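Local structure of CADD-like protein of unknown function (Nostoc punctiforme, 3B5O) at residues A36-I41 against L107-K112; Y43-Y48 against V157-W162. The protein is of unknown function but is an all-helical CADD-like protein, possibly an oxidoreductase. All coordinates share one frame; numbering follows the deposited sequence.

Contact 1 (A36-I41 against L107-K112)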
loop_
_atom_site.group_PDB
_atom_site.type_symbol
_atom_site.label_atom_id
_atom_site.label_comp_id
_atom_site.label_asym_id
_atom_site.label_seq_id
_atom_site.Cartn_x
_atom_site.Cartn_y
_atom_site.Cartn_z
ATOM N N ALA A 36 -15.257 17.889 -1.027
ATOM C CA ALA A 36 -15.794 16.524 -1.135
ATOM C C ALA A 36 -16.937 16.230 -0.174
ATOM O O ALA A 36 -16.914 16.640 0.978
ATOM C CB ALA A 36 -14.664 15.501 -0.909
ATOM N N SER A 37 -17.903 15.449 -0.642
ATOM C CA SER A 37 -18.944 14.932 0.223
ATOM C C SER A 37 -18.473 13.684 0.983
ATOM O O SER A 37 -17.478 13.013 0.610
ATOM C CB SER A 37 -20.178 14.609 -0.602
ATOM O OG SER A 37 -19.950 13.437 -1.359
ATOM N N PHE A 38 -19.193 13.358 2.047
ATOM C CA PHE A 38 -18.970 12.135 2.804
ATOM C C PHE A 38 -18.977 10.940 1.862
ATOM O O PHE A 38 -18.056 10.099 1.911
ATOM C CB PHE A 38 -20.076 11.951 3.864
ATOM C CG PHE A 38 -19.940 10.693 4.665
ATOM C CD1 PHE A 38 -20.478 9.498 4.182
ATOM C CD2 PHE A 38 -19.258 10.681 5.870
ATOM C CE1 PHE A 38 -20.326 8.316 4.894
ATOM C CE2 PHE A 38 -19.125 9.501 6.600
ATOM C CZ PHE A 38 -19.665 8.317 6.091
ATOM N N ALA A 39 -19.971 10.892 0.977
ATOM C CA ALA A 39 -20.122 9.747 0.046
ATOM C C ALA A 39 -18.885 9.588 -0.829
ATOM O O ALA A 39 -18.475 8.467 -1.148
ATOM C CB ALA A 39 -21.364 9.907 -0.835
ATOM N N GLN A 40 -18.321 10.704 -1.266
ATOM C CA GLN A 40 -17.165 10.653 -2.157
ATOM C C GLN A 40 -15.915 10.127 -1.469
ATOM O O GLN A 40 -15.165 9.343 -2.055
ATOM C CB GLN A 40 -16.927 12.031 -2.798
ATOM C CG GLN A 40 -17.994 12.376 -3.806
ATOM C CD GLN A 40 -17.991 13.828 -4.241
ATOM O OE1 GLN A 40 -17.640 14.714 -3.457
ATOM N NE2 GLN A 40 -18.373 14.078 -5.488
ATOM N N ILE A 41 -15.674 10.534 -0.228
ATOM C CA ILE A 41 -14.517 10.045 0.526
ATOM C C ILE A 41 -14.758 8.595 0.997
ATOM O O ILE A 41 -13.837 7.789 1.044
ATOM C CB ILE A 41 -14.110 11.004 1.667
ATOM C CG1 ILE A 41 -13.807 12.389 1.082
ATOM C CG2 ILE A 41 -12.909 10.483 2.455
ATOM C CD1 ILE A 41 -12.798 12.413 -0.083
ATOM N N LEU A 107 -18.721 3.770 10.578
ATOM C CA LEU A 107 -19.353 4.622 9.575
ATOM C C LEU A 107 -20.586 4.053 8.889
ATOM O O LEU A 107 -21.286 4.788 8.180
ATOM C CB LEU A 107 -18.334 4.943 8.474
ATOM C CG LEU A 107 -17.035 5.593 8.929
ATOM C CD1 LEU A 107 -16.060 5.671 7.750
ATOM C CD2 LEU A 107 -17.303 6.991 9.514
ATOM N N GLY A 108 -20.846 2.761 9.048
ATOM C CA GLY A 108 -21.859 2.104 8.235
ATOM C C GLY A 108 -21.438 2.048 6.769
ATOM O O GLY A 108 -22.280 1.935 5.879
ATOM N N VAL A 109 -20.132 2.133 6.526
ATOM C CA VAL A 109 -19.581 2.036 5.178
ATOM C C VAL A 109 -19.152 0.597 5.007
ATOM O O VAL A 109 -18.221 0.139 5.665
ATOM C CB VAL A 109 -18.376 2.985 4.962
ATOM C CG1 VAL A 109 -17.687 2.709 3.612
ATOM C CG2 VAL A 109 -18.827 4.435 5.030
ATOM N N ALA A 110 -19.872 -0.109 4.146
ATOM C CA ALA A 110 -19.554 -1.486 3.805
ATOM C C ALA A 110 -18.479 -1.467 2.722
ATOM O O ALA A 110 -18.644 -0.755 1.725
ATOM C CB ALA A 110 -20.802 -2.184 3.293
ATOM N N VAL A 111 -17.369 -2.182 2.941
ATOM C CA VAL A 111 -16.327 -2.307 1.906
ATOM C C VAL A 111 -16.078 -3.734 1.425
ATOM O O VAL A 111 -15.513 -3.924 0.360
ATOM C CB VAL A 111 -14.928 -1.729 2.329
ATOM C CG1 VAL A 111 -15.058 -0.327 2.902
ATOM C CG2 VAL A 111 -14.217 -2.642 3.304
ATOM N N LYS A 112 -16.503 -4.719 2.210
ATOM C CA LYS A 112 -16.443 -6.085 1.746
ATOM C C LYS A 112 -17.348 -6.206 0.533
ATOM O O LYS A 112 -18.371 -5.519 0.413
ATOM C CB LYS A 112 -16.816 -7.066 2.863
ATOM C CG LYS A 112 -15.728 -7.173 3.928
ATOM C CD LYS A 112 -16.153 -8.037 5.115
#

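Contact 2 (Y43-Y48 against V157-W162)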
loop_
_atom_site.group_PDB
_atom_site.type_symbol
_atom_site.label_atom_id
_atom_site.label_comp_id
_atom_site.label_asym_id
_atom_site.label_seq_id
_atom_site.Cartn_x
_atom_site.Cartn_y
_atom_site.Cartn_z
ATOM N N TYR A 43 -16.302 6.439 -0.828
ATOM C CA TYR A 43 -15.957 5.728 -2.063
ATOM C C TYR A 43 -14.463 5.508 -2.153
ATOM O O TYR A 43 -14.010 4.406 -2.501
ATOM C CB TYR A 43 -16.449 6.495 -3.290
ATOM C CG TYR A 43 -15.915 6.002 -4.598
ATOM C CD1 TYR A 43 -16.522 4.949 -5.267
ATOM C CD2 TYR A 43 -14.758 6.534 -5.145
ATOM C CE1 TYR A 43 -16.010 4.467 -6.470
ATOM C CE2 TYR A 43 -14.255 6.071 -6.341
ATOM C CZ TYR A 43 -14.875 5.037 -7.005
ATOM O OH TYR A 43 -14.391 4.533 -8.198
ATOM N N VAL A 44 -13.678 6.540 -1.867
ATOM C CA VAL A 44 -12.237 6.379 -1.873
ATOM C C VAL A 44 -11.807 5.259 -0.899
ATOM O O VAL A 44 -10.963 4.432 -1.233
ATOM C CB VAL A 44 -11.511 7.713 -1.515
ATOM C CG1 VAL A 44 -10.013 7.477 -1.241
ATOM C CG2 VAL A 44 -11.751 8.762 -2.610
HETATM N N MSE A 45 -12.372 5.239 0.306
HETATM C CA MSE A 45 -12.009 4.247 1.297
HETATM C C MSE A 45 -12.438 2.836 0.909
HETATM O O MSE A 45 -11.711 1.880 1.170
HETATM C CB MSE A 45 -12.576 4.611 2.675
HETATM C CG MSE A 45 -11.817 5.766 3.375
HETATM SE SE MSE A 45 -9.883 5.499 3.434
HETATM C CE MSE A 45 -9.999 3.802 4.265
ATOM N N GLN A 46 -13.574 2.713 0.251
ATOM C CA GLN A 46 -13.996 1.416 -0.262
ATOM C C GLN A 46 -12.993 0.891 -1.277
ATOM O O GLN A 46 -12.583 -0.270 -1.231
ATOM C CB GLN A 46 -15.343 1.518 -0.942
ATOM C CG GLN A 46 -16.515 1.766 -0.008
ATOM C CD GLN A 46 -17.796 2.023 -0.768
ATOM O OE1 GLN A 46 -17.798 2.632 -1.837
ATOM N NE2 GLN A 46 -18.910 1.529 -0.220
ATOM N N GLN A 47 -12.617 1.734 -2.225
ATOM C CA GLN A 47 -11.611 1.329 -3.217
ATOM C C GLN A 47 -10.252 1.077 -2.602
ATOM O O GLN A 47 -9.577 0.090 -2.944
ATOM C CB GLN A 47 -11.509 2.367 -4.333
ATOM C CG GLN A 47 -12.748 2.393 -5.178
ATOM C CD GLN A 47 -12.976 1.074 -5.933
ATOM O OE1 GLN A 47 -12.057 0.523 -6.533
ATOM N NE2 GLN A 47 -14.219 0.561 -5.888
ATOM N N TYR A 48 -9.837 1.958 -1.701
ATOM C CA TYR A 48 -8.555 1.782 -1.044
ATOM C C TYR A 48 -8.468 0.406 -0.391
ATOM O O TYR A 48 -7.443 -0.263 -0.479
ATOM C CB TYR A 48 -8.282 2.867 -0.002
ATOM C CG TYR A 48 -7.121 2.491 0.840
ATOM C CD1 TYR A 48 -5.821 2.630 0.367
ATOM C CD2 TYR A 48 -7.315 1.844 2.055
ATOM C CE1 TYR A 48 -4.749 2.178 1.142
ATOM C CE2 TYR A 48 -6.265 1.433 2.820
ATOM C CZ TYR A 48 -4.999 1.577 2.359
ATOM O OH TYR A 48 -3.960 1.125 3.154
ATOM N N VAL A 157 -5.389 7.274 8.125
ATOM C CA VAL A 157 -5.848 7.799 9.430
ATOM C C VAL A 157 -6.542 9.160 9.219
ATOM O O VAL A 157 -7.627 9.422 9.781
ATOM C CB VAL A 157 -4.678 7.916 10.452
ATOM C CG1 VAL A 157 -5.132 8.676 11.713
ATOM C CG2 VAL A 157 -4.187 6.553 10.844
ATOM N N LYS A 158 -5.920 10.040 8.434
ATOM C CA LYS A 158 -6.504 11.350 8.154
ATOM C C LYS A 158 -7.887 11.231 7.526
ATOM O O LYS A 158 -8.841 11.854 7.985
ATOM C CB LYS A 158 -5.587 12.180 7.258
ATOM C CG LYS A 158 -6.157 13.534 6.838
ATOM C CD LYS A 158 -5.154 14.324 6.015
ATOM C CE LYS A 158 -5.682 15.684 5.641
ATOM N NZ LYS A 158 -5.704 16.579 6.825
ATOM N N LEU A 159 -8.008 10.418 6.482
ATOM C CA LEU A 159 -9.294 10.283 5.794
ATOM C C LEU A 159 -10.345 9.670 6.705
ATOM O O LEU A 159 -11.508 10.089 6.689
ATOM C CB LEU A 159 -9.135 9.431 4.542
ATOM C CG LEU A 159 -8.192 10.010 3.486
ATOM C CD1 LEU A 159 -8.121 9.062 2.279
ATOM C CD2 LEU A 159 -8.636 11.431 3.046
ATOM N N VAL A 160 -9.945 8.674 7.493
ATOM C CA VAL A 160 -10.892 7.991 8.387
ATOM C C VAL A 160 -11.345 8.937 9.498
ATOM O O VAL A 160 -12.546 8.974 9.831
ATOM C CB VAL A 160 -10.330 6.638 8.909
ATOM C CG1 VAL A 160 -11.235 6.042 10.007
ATOM C CG2 VAL A 160 -10.204 5.644 7.745
ATOM N N GLU A 161 -10.421 9.722 10.044
ATOM C CA GLU A 161 -10.781 10.752 11.038
ATOM C C GLU A 161 -11.708 11.809 10.439
ATOM O O GLU A 161 -12.651 12.265 11.097
ATOM C CB GLU A 161 -9.535 11.413 11.630
ATOM C CG GLU A 161 -8.784 10.526 12.606
ATOM C CD GLU A 161 -7.538 11.187 13.173
ATOM O OE1 GLU A 161 -7.175 12.292 12.714
ATOM O OE2 GLU A 161 -6.911 10.596 14.085
ATOM N N TRP A 162 -11.460 12.197 9.190
ATOM C CA TRP A 162 -12.318 13.151 8.482
ATOM C C TRP A 162 -13.754 12.635 8.344
ATOM O O TRP A 162 -14.719 13.396 8.497
ATOM C CB TRP A 162 -11.710 13.483 7.110
ATOM C CG TRP A 162 -12.404 14.534 6.312
ATOM C CD1 TRP A 162 -12.082 15.869 6.267
ATOM C CD2 TRP A 162 -13.471 14.351 5.380
ATOM N NE1 TRP A 162 -12.901 16.517 5.395
ATOM C CE2 TRP A 162 -13.773 15.621 4.833
ATOM C CE3 TRP A 162 -14.243 13.255 4.988
ATOM C CZ2 TRP A 162 -14.779 15.806 3.888
ATOM C CZ3 TRP A 162 -15.211 13.431 4.047
ATOM C CH2 TRP A 162 -15.491 14.693 3.505
#

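Contact 1 (A36-I41 against L107-K112)
Phe38 reaches across to Leu107 and Val109 with the far end of its ring, and these three apolar side chains make up the whole contact. The benzyl group stands with CG opposite the backbone N (chi1 179°), a setting that swings the ring out from the first turn of its helix and carries CE2 and CZ to the other segment, although the CA atoms of Phe38 and Leu107 stay 10.1 Å apart. Leu107 comes at the rim of the ring, close to its plane, with CD2 4.3 Å from Phe38 CE2. Val109 meets it obliquely: its CG2 lies 4.1 Å from Phe38 CZ, and the two side chains slide past each other in opposite directions. The length of a phenylalanine lets one residue reach a backbone that far away, while the branched leucine and valine present methyl groups to it.

The helix beginning at Phe38 opens with a capping box: Ser37 OG accepts from Gln40 N at 3.2 Å, and Gln40 OE1 accepts from Ser37 N at 2.9 Å in a nearly straight bond (171°). Serine is short enough to turn its hydroxyl back onto an amide of the first turn. Opposite, helix 95-107 stops at Leu107, and Gly108 takes a positive phi of 67°, a conformation easy for a residue without a CB. The chain then turns Val109 back inward, where its side chain also touches Ala42 and Gln46 of helix 38-68. Leu163, the last residue of helix 135-163, packs against both Phe38 and Leu107.

Contact 2 (Y43-Y48 against V157-W162)
Met45, a selenomethionine, is bent at both chi2 (-51°) and chi3 (-55°), and this double bend curls its chain so that SE and CE face Leu159 and Val160 of the partner helix. In Leu159, CG lies opposite the carbonyl carbon, which sends the isobutyl group toward helix 38-68. Its CD1 is 4.1 Å from Met45 SE, and the same selenium is 4.2 Å from Leu159 CB, so it rests along the leucine side chain from its base to one methyl. The Met45 and Leu159 side chains run at a slant to each other. Beyond the selenium, the terminal CE meets Val160 CG2 at 3.9 Å, with the two side chains crossing at roughly a right angle. Val44 is the minor partner, its CG1 4.3 Å from Leu159 CD1, which therefore has both Val44 and Met45 as neighbours.

An unbranched, flexible chain suits position 45, since it can follow the surface offered by two successive residues, with the compact Val160 meeting its CE end. All four side chains are buried and apolar. Ile156 and Leu163, on the same helix as Leu159, also pack on Met45, while Ala229 of helix 204-230 touches Val44 and Leu172 of helix 170-180 touches Val160.

The segment axes approach to 11.0 Å, a spacing bridged mainly by Met45 and Leu159, with the shorter valines reaching in beside them. Their directions differ by 138°, an oblique crossing well short of antiparallel. Such an apolar seam between two long helices is consistent with the heme-oxygenase-like helical bundle to which CADD-like proteins belong.

Overall arrangement
Both contacts draw on helix 38-68 and their centres lie about 8 Å apart, but they occupy different depths. Contact 2 is wholly buried and joins two long helices; contact 1, its centre about 19 Å from the chain centre against 13 Å, is partly buried and ties the start of the same helix to the loop after helix 95-107. Each relies on apolar side chains, contact 1 through an aromatic ring on an exposed residue, contact 2 through the long chain of Met45 and branched aliphatic residues. They also meet directly: Gln46 NE2 lies 3.0 Å from Ala110 O, a probable hydrogen bond, and Ile41 CG1 packs 3.4 Å from Trp162 CZ3. Polar linkage thus joins helix to loop beside the apolar seam.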